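Local coordinates for methyl-accepting chemotaxis protein, putative (Geobacter sulfurreducens, PDB 3OOV), which probably senses a chemical or cellular signal through a GAF domain and relays it to the chemotaxis machinery, at residues Glu26-Val31 with Glu35-Leu40; Ser9-Ser14 with Arg22-Gly27. One frame throughout, in Å; residues are numbered along the deposited sequence.

Contact 1 of 2, residues Glu26-Val31 with Glu35-Leu40; sequences EGLHDV and ERVNIL
Leu28 and Val37 cross at about a right angle where the C-terminal turns of helix 17-31 lie over the start of strand 36-42. Both methyl branches of the valine are used: CG2 meets Leu28 CB at 3.8 Å, while CG1 reaches the leucine tip, CD1, also at 3.8 Å. With Val37 CG1 anti to the backbone N (chi1 178°), the two branches spread along the leucine, one at its root and one at its end. Tyr34 and Phe130 also pack on Leu28, and Ala25 touches Val37, so the patch is continued by the helix, the loop and strand 125-133.

His29 works on the more exposed flank. Its ring, carried anti to the backbone N (chi1 173°), swings towards the chain entering the strand, and ND1 comes to 3.2 Å from Glu35 O, which lies oblique to the ring; ND1 is hydrogen-bonded to Tyr34 O. Farther out, Arg36 NE gives a nearly straight hydrogen bond, part of a salt bridge, to Glu35 OE2 (2.8 Å, 171°), which lies in the guanidinium plane; NE meets the carboxylate on its anti side, tilted from its plane.

A helix running through a short loop into a strand of the antiparallel sheet it covers is characteristic of the GAF fold.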
loop_
_atom_site.group_PDB
_atom_site.type_symbol
_atom_site.label_atom_id
_atom_site.label_comp_id
_atom_site.label_asym_id
_atom_site.label_seq_id
_atom_site.Cartn_x
_atom_site.Cartn_y
_atom_site.Cartn_z
ATOM N N GLU A 26 -7.330 21.670 -4.383
ATOM C CA GLU A 26 -8.629 22.226 -4.814
ATOM C C GLU A 26 -9.511 21.246 -5.499
ATOM O O GLU A 26 -10.638 21.038 -5.051
ATOM C CB GLU A 26 -8.506 23.547 -5.600
ATOM C CG GLU A 26 -8.102 24.694 -4.612
ATOM C CD GLU A 26 -7.772 26.097 -5.262
ATOM O OE1 GLU A 26 -7.118 26.932 -4.554
ATOM O OE2 GLU A 26 -8.185 26.370 -6.425
ATOM N N GLY A 27 -8.997 20.566 -6.513
ATOM C CA GLY A 27 -9.818 19.656 -7.302
ATOM C C GLY A 27 -10.341 18.505 -6.469
ATOM O O GLY A 27 -11.551 18.143 -6.563
ATOM N N LEU A 28 -9.459 17.922 -5.650
ATOM C CA LEU A 28 -9.829 16.766 -4.840
ATOM C C LEU A 28 -10.908 17.168 -3.867
ATOM O O LEU A 28 -11.790 16.362 -3.617
ATOM C CB LEU A 28 -8.675 16.157 -4.020
ATOM C CG LEU A 28 -7.770 15.110 -4.682
ATOM C CD1 LEU A 28 -6.439 14.731 -3.831
ATOM C CD2 LEU A 28 -8.595 13.827 -5.032
ATOM N N HIS A 29 -10.786 18.377 -3.310
ATOM C CA HIS A 29 -11.648 18.863 -2.243
ATOM C C HIS A 29 -12.965 19.394 -2.839
ATOM O O HIS A 29 -14.023 18.803 -2.588
ATOM C CB HIS A 29 -10.959 19.980 -1.417
ATOM C CG HIS A 29 -11.849 20.633 -0.402
ATOM N ND1 HIS A 29 -12.229 20.013 0.774
ATOM C CD2 HIS A 29 -12.414 21.862 -0.364
ATOM C CE1 HIS A 29 -12.994 20.830 1.483
ATOM N NE2 HIS A 29 -13.123 21.960 0.818
ATOM N N ASP A 30 -12.861 20.480 -3.619
ATOM C CA ASP A 30 -13.999 21.184 -4.232
ATOM C C ASP A 30 -14.793 20.356 -5.211
ATOM O O ASP A 30 -15.994 20.467 -5.254
ATOM C CB ASP A 30 -13.527 22.433 -4.980
ATOM C CG ASP A 30 -13.114 23.523 -4.065
ATOM O OD1 ASP A 30 -13.576 23.539 -2.907
ATOM O OD2 ASP A 30 -12.332 24.387 -4.500
ATOM N N VAL A 31 -14.128 19.549 -6.022
ATOM C CA VAL A 31 -14.818 18.811 -7.067
ATOM C C VAL A 31 -15.191 17.442 -6.589
ATOM O O VAL A 31 -16.318 17.009 -6.765
ATOM C CB VAL A 31 -13.972 18.703 -8.355
ATOM C CG1 VAL A 31 -14.690 17.832 -9.380
ATOM C CG2 VAL A 31 -13.700 20.103 -8.927
ATOM N N GLU A 35 -12.654 15.844 2.198
ATOM C CA GLU A 35 -12.850 16.893 3.167
ATOM C C GLU A 35 -11.514 17.625 3.512
ATOM O O GLU A 35 -11.495 18.830 3.603
ATOM C CB GLU A 35 -13.418 16.201 4.428
ATOM C CG GLU A 35 -13.916 17.154 5.446
ATOM C CD GLU A 35 -13.904 16.594 6.919
ATOM O OE1 GLU A 35 -14.478 15.448 7.087
ATOM O OE2 GLU A 35 -13.355 17.347 7.865
ATOM N N ARG A 36 -10.420 16.887 3.726
ATOM C CA ARG A 36 -9.123 17.453 4.045
ATOM C C ARG A 36 -8.074 16.889 3.090
ATOM O O ARG A 36 -7.974 15.672 2.928
ATOM C CB ARG A 36 -8.732 17.094 5.485
ATOM C CG ARG A 36 -9.818 17.255 6.449
ATOM C CD ARG A 36 -9.876 18.620 7.092
ATOM N NE ARG A 36 -10.910 18.660 8.126
ATOM C CZ ARG A 36 -10.791 19.282 9.318
ATOM N NH1 ARG A 36 -9.659 19.913 9.669
ATOM N NH2 ARG A 36 -11.807 19.262 10.190
ATOM N N VAL A 37 -7.356 17.770 2.411
ATOM C CA VAL A 37 -6.368 17.386 1.426
ATOM C C VAL A 37 -5.132 18.187 1.752
ATOM O O VAL A 37 -5.128 19.439 1.671
ATOM C CB VAL A 37 -6.798 17.616 -0.029
ATOM C CG1 VAL A 37 -5.652 17.215 -1.019
ATOM C CG2 VAL A 37 -8.080 16.780 -0.325
ATOM N N ASN A 38 -4.133 17.440 2.185
ATOM C CA ASN A 38 -2.875 18.011 2.652
ATOM C C ASN A 38 -1.759 17.568 1.695
ATOM O O ASN A 38 -1.683 16.377 1.281
ATOM C CB ASN A 38 -2.582 17.662 4.119
ATOM C CG ASN A 38 -3.694 18.148 5.058
ATOM O OD1 ASN A 38 -3.982 19.367 5.144
ATOM N ND2 ASN A 38 -4.377 17.187 5.733
ATOM N N ILE A 39 -0.959 18.526 1.258
ATOM C CA ILE A 39 0.168 18.178 0.379
ATOM C C ILE A 39 1.475 18.760 0.921
ATOM O O ILE A 39 1.571 19.957 1.162
ATOM C CB ILE A 39 -0.051 18.635 -1.073
ATOM C CG1 ILE A 39 -1.375 18.127 -1.595
ATOM C CG2 ILE A 39 1.163 18.172 -2.014
ATOM C CD1 ILE A 39 -1.747 18.748 -3.007
ATOM N N LEU A 40 2.455 17.887 1.142
ATOM C CA LEU A 40 3.742 18.245 1.734
ATOM C C LEU A 40 4.831 17.808 0.780
ATOM O O LEU A 40 4.728 16.703 0.198
ATOM C CB LEU A 40 3.936 17.570 3.074
ATOM C CG LEU A 40 2.793 17.940 4.081
ATOM C CD1 LEU A 40 1.751 16.821 4.114
ATOM C CD2 LEU A 40 3.275 18.215 5.516
#

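Contact 2 of 2, residues Ser9-Ser14 with Arg22-Gly27; sequences SRIQKS and RLCAEG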
loop_
_atom_site.group_PDB
_atom_site.type_symbol
_atom_site.label_atom_id
_atom_site.label_comp_id
_atom_site.label_asym_id
_atom_site.label_seq_id
_atom_site.Cartn_x
_atom_site.Cartn_y
_atom_site.Cartn_z
ATOM N N SER A 9 -6.877 20.955 -16.999
ATOM C CA SER A 9 -6.599 22.059 -17.894
ATOM C C SER A 9 -5.762 23.175 -17.206
ATOM O O SER A 9 -4.799 23.679 -17.788
ATOM C CB SER A 9 -7.925 22.595 -18.445
ATOM O OG SER A 9 -7.682 23.654 -19.338
ATOM N N ARG A 10 -6.108 23.534 -15.979
ATOM C CA ARG A 10 -5.411 24.620 -15.281
ATOM C C ARG A 10 -4.020 24.239 -14.745
ATOM O O ARG A 10 -3.132 25.074 -14.623
ATOM C CB ARG A 10 -6.296 25.165 -14.183
ATOM C CG ARG A 10 -7.102 26.329 -14.725
ATOM C CD ARG A 10 -8.540 26.335 -14.274
ATOM N NE ARG A 10 -8.710 26.381 -12.836
ATOM C CZ ARG A 10 -9.575 25.605 -12.174
ATOM N NH1 ARG A 10 -10.350 24.741 -12.857
ATOM N NH2 ARG A 10 -9.688 25.694 -10.842
ATOM N N ILE A 11 -3.857 22.958 -14.435
ATOM C CA ILE A 11 -2.576 22.431 -13.985
ATOM C C ILE A 11 -1.590 22.679 -15.140
ATOM O O ILE A 11 -0.576 23.365 -14.987
ATOM C CB ILE A 11 -2.714 20.932 -13.568
ATOM C CG1 ILE A 11 -3.437 20.873 -12.208
ATOM C CG2 ILE A 11 -1.362 20.226 -13.562
ATOM C CD1 ILE A 11 -3.880 19.477 -11.767
ATOM N N GLN A 12 -1.988 22.153 -16.294
ATOM C CA GLN A 12 -1.359 22.280 -17.585
ATOM C C GLN A 12 -0.803 23.684 -17.850
ATOM O O GLN A 12 0.325 23.841 -18.306
ATOM C CB GLN A 12 -2.429 21.902 -18.603
ATOM C CG GLN A 12 -1.985 21.141 -19.862
ATOM C CD GLN A 12 -1.344 19.756 -19.614
ATOM O OE1 GLN A 12 -1.948 18.728 -19.943
ATOM N NE2 GLN A 12 -0.100 19.735 -19.088
ATOM N N LYS A 13 -1.577 24.698 -17.490
ATOM C CA LYS A 13 -1.230 26.114 -17.747
ATOM C C LYS A 13 -0.230 26.709 -16.768
ATOM O O LYS A 13 0.326 27.770 -17.006
ATOM C CB LYS A 13 -2.517 26.938 -17.704
ATOM C CG LYS A 13 -3.147 27.261 -19.037
ATOM C CD LYS A 13 -2.487 28.600 -19.561
ATOM C CE LYS A 13 -3.513 29.502 -20.270
ATOM N NZ LYS A 13 -4.609 30.001 -19.349
ATOM N N SER A 14 0.013 26.035 -15.651
ATOM C CA SER A 14 0.894 26.589 -14.624
ATOM C C SER A 14 2.343 26.132 -14.789
ATOM O O SER A 14 2.590 25.026 -15.251
ATOM C CB SER A 14 0.412 26.181 -13.227
ATOM O OG SER A 14 1.365 26.569 -12.257
ATOM N N ARG A 22 -1.557 23.298 -5.106
ATOM C CA ARG A 22 -2.768 23.898 -4.602
ATOM C C ARG A 22 -4.019 23.518 -5.434
ATOM O O ARG A 22 -5.045 23.100 -4.876
ATOM C CB ARG A 22 -2.611 25.408 -4.359
ATOM C CG ARG A 22 -1.730 25.744 -3.147
ATOM C CD ARG A 22 -1.756 27.247 -2.788
ATOM N NE ARG A 22 -1.461 28.072 -3.960
ATOM C CZ ARG A 22 -0.259 28.571 -4.289
ATOM N NH1 ARG A 22 0.821 28.382 -3.527
ATOM N NH2 ARG A 22 -0.141 29.279 -5.406
ATOM N N LEU A 23 -3.886 23.549 -6.747
ATOM C CA LEU A 23 -4.962 23.172 -7.675
ATOM C C LEU A 23 -5.318 21.707 -7.623
ATOM O O LEU A 23 -6.514 21.338 -7.749
ATOM C CB LEU A 23 -4.558 23.471 -9.109
ATOM C CG LEU A 23 -4.537 24.914 -9.595
ATOM C CD1 LEU A 23 -3.633 25.013 -10.879
ATOM C CD2 LEU A 23 -6.018 25.432 -9.885
ATOM N N CYS A 24 -4.309 20.844 -7.462
ATOM C CA CYS A 24 -4.615 19.457 -7.163
ATOM C C CYS A 24 -5.475 19.300 -5.894
ATOM O O CYS A 24 -6.375 18.441 -5.853
ATOM C CB CYS A 24 -3.342 18.635 -6.970
ATOM S SG CYS A 24 -2.556 18.198 -8.509
ATOM N N ALA A 25 -5.157 20.057 -4.863
ATOM C CA ALA A 25 -5.817 19.899 -3.590
ATOM C C ALA A 25 -7.238 20.504 -3.733
ATOM O O ALA A 25 -8.237 19.897 -3.327
ATOM C CB ALA A 25 -5.046 20.574 -2.525
ATOM N N GLU A 26 -7.330 21.670 -4.383
ATOM C CA GLU A 26 -8.629 22.226 -4.814
ATOM C C GLU A 26 -9.511 21.246 -5.499
ATOM O O GLU A 26 -10.638 21.038 -5.051
ATOM C CB GLU A 26 -8.506 23.547 -5.600
ATOM C CG GLU A 26 -8.102 24.694 -4.612
ATOM C CD GLU A 26 -7.772 26.097 -5.262
ATOM O OE1 GLU A 26 -7.118 26.932 -4.554
ATOM O OE2 GLU A 26 -8.185 26.370 -6.425
ATOM N N GLY A 27 -8.997 20.566 -6.513
ATOM C CA GLY A 27 -9.818 19.656 -7.302
ATOM C C GLY A 27 -10.341 18.505 -6.469
ATOM O O GLY A 27 -11.551 18.143 -6.563
#
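Leu23 and Ile11 both hold their gamma branch anti to the carbonyl carbon, with chi1 near -75° for Leu23 CG and Ile11 CG1, and this carries each side chain into the groove between helices 7-13 and 17-31. The two slide past each other in opposite directions, touching only loosely at Ile11 CG1 and Leu23 CB (4.2 Å). Each then finds its closer partner elsewhere. Ile11, extended beyond CG1, places CD1 3.7 Å from Cys24 SG, a sulfur-methyl contact on the buried side. Leu23 forks at its end: CD1 rests 3.8 Å from the backbone carbonyl oxygen Arg10 O, whereas CD2 is met by the arginine side chain.

That arginine does not run straight out to solvent. Bends at chi2 and chi3 fold the Arg10 chain across Leu23 at about a right angle, so that NH2 approaches Leu23 CD2 to 3.8 Å with the methyl oblique to the guanidinium. The polar group thus lies against one methyl of the leucine on the more exposed side. Arg10 NH2 stands 4.7 Å from Glu26 OE2, too far for a salt bridge, although the opposite charges probably attract one another weakly.

The helix axes are almost exactly antiparallel (174°) and 10.1 Å apart, a spacing bridged by these side chains. Just after helix 7-13, Ser14 OG is hydrogen-bonded to Asp16 N and Glu19 OE2 at the turn leading into helix 17-31; the pair is therefore an antiparallel helical hairpin. Helix 143-167 lies against its buried side, with Ala159 touching Ile11, Ala156 touching Cys24 and Arg162 NH1 hydrogen-bonded to Ser14 O. Another face of helix 17-31 is turned to the sheet, where Ala25 packs on strands 36-42 and 48-55.

Helix 17-31 serves both contacts, meeting strand 36-42 in contact 1 and helix 7-13 in contact 2, and Glu26 and Gly27 are shared by the two contacts. The centres lie 11 Å apart, and the two join through the helix: Ala25 CA is 3.7 Å from Val37 CG1, and Ile39 CD1 is 3.8 Å from Ala25 CB. Both are partly buried, but contact 1 is nearer the middle of the chain, about 9 Å from its centre against about 15 Å. Each combines an apolar inner side with a polar outer one: a histidine beside backbone carbonyls at the helix-strand loop, and a folded arginine against leucine between the helices.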